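Local coordinates for protein MB2760 (PDB 2BNG) that catalyses the hydrolysis of long or bulky lipophilic epoxides, such as 9,10-epoxystearic acid and cholesterol 5,6-oxide, to the corresponding diols, at residues L44-V49 and T118-Y123. Residues are numbered along the deposited sequence; the frame is centred on the assembly and turned at random.
Sequences LVYENV and TLWRDY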
loop_
_atom_site.group_PDB
_atom_site.type_symbol
_atom_site.label_atom_id
_atom_site.label_comp_id
_atom_site.label_asym_id
_atom_site.label_seq_id
_atom_site.Cartn_x
_atom_site.Cartn_y
_atom_site.Cartn_z
ATOM N N LEU C 44 1.322 -42.534 26.455
ATOM C CA LEU C 44 2.605 -42.043 25.989
ATOM C C LEU C 44 3.746 -42.967 26.387
ATOM O O LEU C 44 3.830 -43.396 27.549
ATOM C CB LEU C 44 2.873 -40.651 26.555
ATOM C CG LEU C 44 4.219 -40.012 26.210
ATOM C CD1 LEU C 44 4.326 -39.629 24.713
ATOM C CD2 LEU C 44 4.453 -38.804 27.115
ATOM N N VAL C 45 4.614 -43.290 25.425
ATOM C CA VAL C 45 5.957 -43.738 25.779
ATOM C C VAL C 45 6.991 -42.687 25.398
ATOM O O VAL C 45 7.051 -42.216 24.242
ATOM C CB VAL C 45 6.319 -45.244 25.367
ATOM C CG1 VAL C 45 5.148 -46.015 24.690
ATOM C CG2 VAL C 45 7.644 -45.349 24.619
ATOM N N TYR C 46 7.772 -42.298 26.410
ATOM C CA TYR C 46 8.763 -41.232 26.303
ATOM C C TYR C 46 10.200 -41.747 26.513
ATOM O O TYR C 46 10.589 -42.190 27.621
ATOM C CB TYR C 46 8.434 -40.097 27.285
ATOM C CG TYR C 46 9.531 -39.071 27.485
ATOM C CD1 TYR C 46 10.247 -38.558 26.399
ATOM C CD2 TYR C 46 9.831 -38.589 28.759
ATOM C CE1 TYR C 46 11.245 -37.582 26.577
ATOM C CE2 TYR C 46 10.835 -37.625 28.961
ATOM C CZ TYR C 46 11.537 -37.136 27.858
ATOM O OH TYR C 46 12.521 -36.201 28.010
ATOM N N GLU C 47 10.988 -41.651 25.444
ATOM C CA GLU C 47 12.339 -42.192 25.416
ATOM C C GLU C 47 13.341 -41.110 25.111
ATOM O O GLU C 47 13.199 -40.375 24.136
ATOM C CB GLU C 47 12.474 -43.279 24.347
ATOM C CG GLU C 47 11.742 -44.565 24.685
ATOM C CD GLU C 47 11.558 -45.534 23.499
ATOM O OE1 GLU C 47 11.783 -45.163 22.307
ATOM O OE2 GLU C 47 11.171 -46.697 23.777
ATOM N N ASN C 48 14.344 -41.001 25.968
ATOM C CA ASN C 48 15.606 -40.423 25.569
ATOM C C ASN C 48 16.464 -41.620 25.188
ATOM O O ASN C 48 16.837 -42.417 26.055
ATOM C CB ASN C 48 16.203 -39.630 26.720
ATOM C CG ASN C 48 15.396 -38.405 27.035
ATOM O OD1 ASN C 48 15.307 -37.494 26.214
ATOM N ND2 ASN C 48 14.775 -38.376 28.215
ATOM N N VAL C 49 16.734 -41.777 23.897
ATOM C CA VAL C 49 17.263 -43.044 23.387
ATOM C C VAL C 49 18.585 -43.422 24.045
ATOM O O VAL C 49 19.543 -42.637 24.033
ATOM C CB VAL C 49 17.458 -42.995 21.847
ATOM C CG1 VAL C 49 17.751 -44.230 21.300
ATOM C CG2 VAL C 49 16.291 -42.793 21.198
ATOM N N THR C 118 1.465 -39.897 21.414
ATOM C CA THR C 118 1.551 -41.248 21.982
ATOM C C THR C 118 2.978 -41.788 22.042
ATOM O O THR C 118 3.273 -42.667 22.853
ATOM C CB THR C 118 0.613 -42.233 21.257
ATOM O OG1 THR C 118 0.972 -42.301 19.872
ATOM C CG2 THR C 118 -0.851 -41.768 21.396
ATOM N N LEU C 119 3.852 -41.247 21.186
ATOM C CA LEU C 119 5.276 -41.560 21.217
ATOM C C LEU C 119 6.085 -40.274 21.186
ATOM O O LEU C 119 5.803 -39.376 20.395
ATOM C CB LEU C 119 5.698 -42.470 20.055
ATOM C CG LEU C 119 7.205 -42.748 19.938
ATOM C CD1 LEU C 119 7.752 -43.562 21.132
ATOM C CD2 LEU C 119 7.560 -43.410 18.615
ATOM N N TRP C 120 7.089 -40.196 22.060
ATOM C CA TRP C 120 8.041 -39.079 22.070
ATOM C C TRP C 120 9.422 -39.684 22.294
ATOM O O TRP C 120 9.753 -40.180 23.393
ATOM C CB TRP C 120 7.677 -38.075 23.151
ATOM C CG TRP C 120 8.679 -36.993 23.406
ATOM C CD1 TRP C 120 9.673 -36.581 22.574
ATOM C CD2 TRP C 120 8.754 -36.161 24.573
ATOM N NE1 TRP C 120 10.377 -35.537 23.153
ATOM C CE2 TRP C 120 9.836 -35.269 24.386
ATOM C CE3 TRP C 120 8.012 -36.084 25.764
ATOM C CZ2 TRP C 120 10.188 -34.299 25.339
ATOM C CZ3 TRP C 120 8.376 -35.122 26.725
ATOM C CH2 TRP C 120 9.446 -34.249 26.498
ATOM N N ARG C 121 10.211 -39.669 21.227
ATOM C CA ARG C 121 11.503 -40.336 21.206
ATOM C C ARG C 121 12.605 -39.354 20.800
ATOM O O ARG C 121 12.707 -38.945 19.636
ATOM C CB ARG C 121 11.469 -41.513 20.232
ATOM C CG ARG C 121 12.711 -42.352 20.336
ATOM C CD ARG C 121 12.748 -43.483 19.321
ATOM N NE ARG C 121 11.830 -44.574 19.651
ATOM C CZ ARG C 121 11.123 -45.232 18.733
ATOM N NH1 ARG C 121 11.209 -44.890 17.447
ATOM N NH2 ARG C 121 10.301 -46.194 19.083
ATOM N N ASP C 122 13.419 -38.959 21.763
ATOM C CA ASP C 122 14.466 -37.979 21.462
ATOM C C ASP C 122 15.813 -38.679 21.337
ATOM O O ASP C 122 16.183 -39.495 22.194
ATOM C CB ASP C 122 14.500 -36.873 22.525
ATOM C CG ASP C 122 13.519 -35.717 22.228
ATOM O OD1 ASP C 122 12.958 -35.611 21.109
ATOM O OD2 ASP C 122 13.304 -34.877 23.124
ATOM N N TYR C 123 16.517 -38.350 20.259
ATOM C CA TYR C 123 17.846 -38.851 19.952
ATOM C C TYR C 123 18.879 -37.736 20.134
ATOM O O TYR C 123 18.671 -36.612 19.687
ATOM C CB TYR C 123 17.915 -39.260 18.480
ATOM C CG TYR C 123 17.148 -40.493 18.077
ATOM C CD1 TYR C 123 15.829 -40.401 17.620
ATOM C CD2 TYR C 123 17.756 -41.771 18.114
ATOM C CE1 TYR C 123 15.131 -41.549 17.212
ATOM C CE2 TYR C 123 17.068 -42.914 17.707
ATOM C CZ TYR C 123 15.765 -42.787 17.258
ATOM O OH TYR C 123 15.080 -43.899 16.875
HETATM O O HOH W 1 13.830 -35.360 25.931
#
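The phenol ring of Y46 lies over one face of the W120 indole as a face-to-face stack, the centroid of the six-membered indole ring 3.9 Å from that of the phenol and the planes 19° apart. Y46 CE1 sits above the indole, whereas W120 CE3 lies toward the rim of the phenol; both side chains carry CG anti to the backbone N (chi1 168° and 171°) and run side by side. F110 also meets the indole nearly parallel, and F24 edge-to-face. The edge of the Y46 ring meets W120 O and a water. CG2 of V49 rests over a face of the Y123 ring, 3.7 Å from its centroid, in a CH-pi contact. On the sheet face of V45 and L119, R121 turns its guanidinium edge to E47: NE gives OE1 a nearly straight 2.7 Å hydrogen bond in the guanidinium plane, part of a salt bridge. CD2 of L119 lies over one face of this guanidinium, toward its rim. OE2 of E47 pairs with R53, and NH1 of R121 with E90 of the second subunit, so the charged network continues into that interface. Beneath, five backbone hydrogen bonds join the parallel strands, from V45 N–T118 O to V49 N–D122 O.

The water accepts from Y46 OH and donates to N48 OD1 (2.6 Å) and D122 OD2 (2.9 Å). N48 ND2 donates to Y46 OH and also bonds S52. W120 NE1 reaches D122 OD2 weakly, and R91 forms a salt bridge with the same oxygen. D122 is probably the proton acceptor and D93, close by, the proton donor; an Asp-Arg-Asp group with a water held by Tyr and Asn is the active site characteristic of limonene-1,2-epoxide hydrolases, here built on the mixed sheet of the NTF2-like fold.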